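Local coordinates for TRAP dicarboxylate transporter-DctP subunit (Marinobacter aquaeolei, PDB 4PFI), which probably binds a small organic acid in the periplasm and hands it to the membrane subunits of a TRAP transporter, at residues 114-119 and 318-323. Sequence-based numbering, arbitrary orientation.
Sequences FNLHFL and PARQRF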
loop_
_atom_site.group_PDB
_atom_site.type_symbol
_atom_site.label_atom_id
_atom_site.label_comp_id
_atom_site.label_asym_id
_atom_site.label_seq_id
_atom_site.Cartn_x
_atom_site.Cartn_y
_atom_site.Cartn_z
ATOM N N PHE A 114 5.170 5.950 3.560
ATOM C CA PHE A 114 4.529 5.532 2.314
ATOM C C PHE A 114 3.171 6.158 2.057
ATOM O O PHE A 114 2.619 5.991 0.969
ATOM C CB PHE A 114 4.398 3.998 2.270
ATOM C CG PHE A 114 5.707 3.300 2.276
ATOM C CD1 PHE A 114 6.610 3.516 1.246
ATOM C CD2 PHE A 114 6.066 2.479 3.338
ATOM C CE1 PHE A 114 7.859 2.888 1.258
ATOM C CE2 PHE A 114 7.305 1.845 3.353
ATOM C CZ PHE A 114 8.209 2.055 2.302
ATOM N N ASN A 115 2.623 6.858 3.043
ATOM C CA ASN A 115 1.397 7.632 2.832
ATOM C C ASN A 115 1.658 9.143 2.670
ATOM O O ASN A 115 0.712 9.905 2.517
ATOM C CB ASN A 115 0.383 7.420 3.961
ATOM C CG ASN A 115 0.055 5.952 4.231
ATOM O OD1 ASN A 115 -0.127 5.561 5.389
ATOM N ND2 ASN A 115 -0.030 5.140 3.183
ATOM N N LEU A 116 2.917 9.582 2.722
ATOM C CA LEU A 116 3.242 11.003 2.485
ATOM C C LEU A 116 3.080 11.370 1.004
ATOM O O LEU A 116 3.524 10.637 0.119
ATOM C CB LEU A 116 4.669 11.329 2.951
ATOM C CG LEU A 116 4.851 11.390 4.477
ATOM C CD1 LEU A 116 6.311 11.502 4.820
ATOM C CD2 LEU A 116 4.065 12.557 5.089
ATOM N N HIS A 117 2.449 12.498 0.713
ATOM C CA HIS A 117 2.200 12.848 -0.687
ATOM C C HIS A 117 3.458 13.453 -1.338
ATOM O O HIS A 117 4.164 14.223 -0.691
ATOM C CB HIS A 117 1.017 13.819 -0.793
ATOM C CG HIS A 117 -0.302 13.207 -0.418
ATOM N ND1 HIS A 117 -1.494 13.859 -0.560
ATOM C CD2 HIS A 117 -0.594 11.982 0.101
ATOM C CE1 HIS A 117 -2.478 13.072 -0.144
ATOM N NE2 HIS A 117 -1.956 11.943 0.266
ATOM N N PHE A 118 3.718 13.101 -2.602
ATOM C CA PHE A 118 4.770 13.721 -3.421
ATOM C C PHE A 118 6.179 13.513 -2.864
ATOM O O PHE A 118 7.046 14.340 -3.067
ATOM C CB PHE A 118 4.476 15.212 -3.615
ATOM C CG PHE A 118 3.102 15.468 -4.182
ATOM C CD1 PHE A 118 2.815 15.146 -5.502
ATOM C CD2 PHE A 118 2.086 15.990 -3.391
ATOM C CE1 PHE A 118 1.549 15.333 -6.023
ATOM C CE2 PHE A 118 0.813 16.189 -3.920
ATOM C CZ PHE A 118 0.551 15.853 -5.240
ATOM N N LEU A 119 6.411 12.394 -2.186
ATOM C CA LEU A 119 7.685 12.171 -1.526
ATOM C C LEU A 119 8.546 11.217 -2.341
ATOM O O LEU A 119 9.601 11.599 -2.850
ATOM C CB LEU A 119 7.476 11.598 -0.125
ATOM C CG LEU A 119 8.778 11.321 0.641
ATOM C CD1 LEU A 119 9.241 12.575 1.361
ATOM C CD2 LEU A 119 8.585 10.177 1.613
ATOM N N PRO A 318 3.000 19.954 5.655
ATOM C CA PRO A 318 2.688 19.719 7.074
ATOM C C PRO A 318 2.529 18.252 7.478
ATOM O O PRO A 318 2.749 17.954 8.649
ATOM C CB PRO A 318 1.356 20.458 7.275
ATOM C CG PRO A 318 1.347 21.518 6.234
ATOM C CD PRO A 318 2.077 20.927 5.045
ATOM N N ALA A 319 2.148 17.355 6.572
ATOM C CA ALA A 319 2.160 15.933 6.918
ATOM C C ALA A 319 3.590 15.416 7.183
ATOM O O ALA A 319 3.774 14.459 7.928
ATOM C CB ALA A 319 1.496 15.110 5.854
ATOM N N ARG A 320 4.593 16.058 6.581
ATOM C CA ARG A 320 5.988 15.676 6.811
ATOM C C ARG A 320 6.392 16.034 8.231
ATOM O O ARG A 320 7.052 15.257 8.914
ATOM C CB ARG A 320 6.921 16.326 5.777
ATOM C CG ARG A 320 6.743 15.676 4.431
ATOM C CD ARG A 320 7.528 16.308 3.310
ATOM N NE ARG A 320 7.005 15.867 2.017
ATOM C CZ ARG A 320 7.645 15.991 0.857
ATOM N NH1 ARG A 320 8.855 16.539 0.806
ATOM N NH2 ARG A 320 7.063 15.550 -0.260
ATOM N N GLN A 321 5.946 17.206 8.673
ATOM C CA GLN A 321 6.208 17.678 10.023
ATOM C C GLN A 321 5.611 16.706 11.043
ATOM O O GLN A 321 6.308 16.223 11.918
ATOM C CB GLN A 321 5.616 19.077 10.192
ATOM C CG GLN A 321 5.782 19.687 11.583
ATOM C CD GLN A 321 5.049 21.010 11.720
ATOM O OE1 GLN A 321 5.209 21.914 10.894
ATOM N NE2 GLN A 321 4.216 21.121 12.749
ATOM N N ARG A 322 4.320 16.404 10.901
ATOM C CA ARG A 322 3.634 15.464 11.799
ATOM C C ARG A 322 4.339 14.101 11.784
ATOM O O ARG A 322 4.440 13.433 12.806
ATOM C CB ARG A 322 2.155 15.315 11.405
ATOM C CG ARG A 322 1.402 14.157 12.102
ATOM C CD ARG A 322 1.258 14.333 13.630
ATOM N NE ARG A 322 0.935 15.712 14.021
ATOM C CZ ARG A 322 -0.279 16.270 13.934
ATOM N NH1 ARG A 322 -1.314 15.577 13.457
ATOM N NH2 ARG A 322 -0.462 17.536 14.316
ATOM N N PHE A 323 4.859 13.714 10.621
ATOM C CA PHE A 323 5.528 12.428 10.473
ATOM C C PHE A 323 6.807 12.399 11.284
ATOM O O PHE A 323 7.087 11.409 11.940
ATOM C CB PHE A 323 5.852 12.121 9.008
ATOM C CG PHE A 323 6.597 10.826 8.810
ATOM C CD1 PHE A 323 6.023 9.619 9.164
ATOM C CD2 PHE A 323 7.900 10.823 8.304
ATOM C CE1 PHE A 323 6.716 8.432 8.985
ATOM C CE2 PHE A 323 8.598 9.639 8.122
ATOM C CZ PHE A 323 8.008 8.445 8.466
HETATM O O HOH W 1 4.041 15.491 1.664
#
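Arg320 reaches from its helix to the backbone of segment 114-119, where its NH2 donates to the carbonyl O of His117 at 3.2 Å. This bond is nearly straight, 165° at the hydrogen, and lies in both the guanidinium plane and the carbonyl plane. Arg320 NH2 also makes a weak, bent bond to Phe118 O (3.1 Å). A water accepts from Arg320 NE and donates to His117 O (2.7 Å), so the side chain holds this carbonyl once directly and once through the water. Leu119 CD1 sits over the centre of one guanidinium face, 3.8 Å from Arg320 CZ. The arginine reaches the loop carbonyls because its chain is extended from CG to NE (chi2 175°, chi3 -164°). A leucine in its place would probably leave the His117 and Phe118 carbonyls without this donor and Leu119 without its flat lid. Nearer the helix, Leu116 splits its branches: CD2 packs on Ala319 CB at 3.7 Å, while CD1 approaches the Phe323 ring obliquely, 3.9 Å from CD2 of that ring. His117 ND1 is hydrogen-bonded to Tyr194 OH, and its ring meets Phe191 edge-to-face. Within this solute-binding protein fold, the contact ties the loop before helix 124-132 to the start of helix 318-339, whose Ile335 touches Leu116, Leu119 and Phe323; helix 185-192 borders Leu116 and Phe323 through Thr186, and helix 306-316 packs on Phe118.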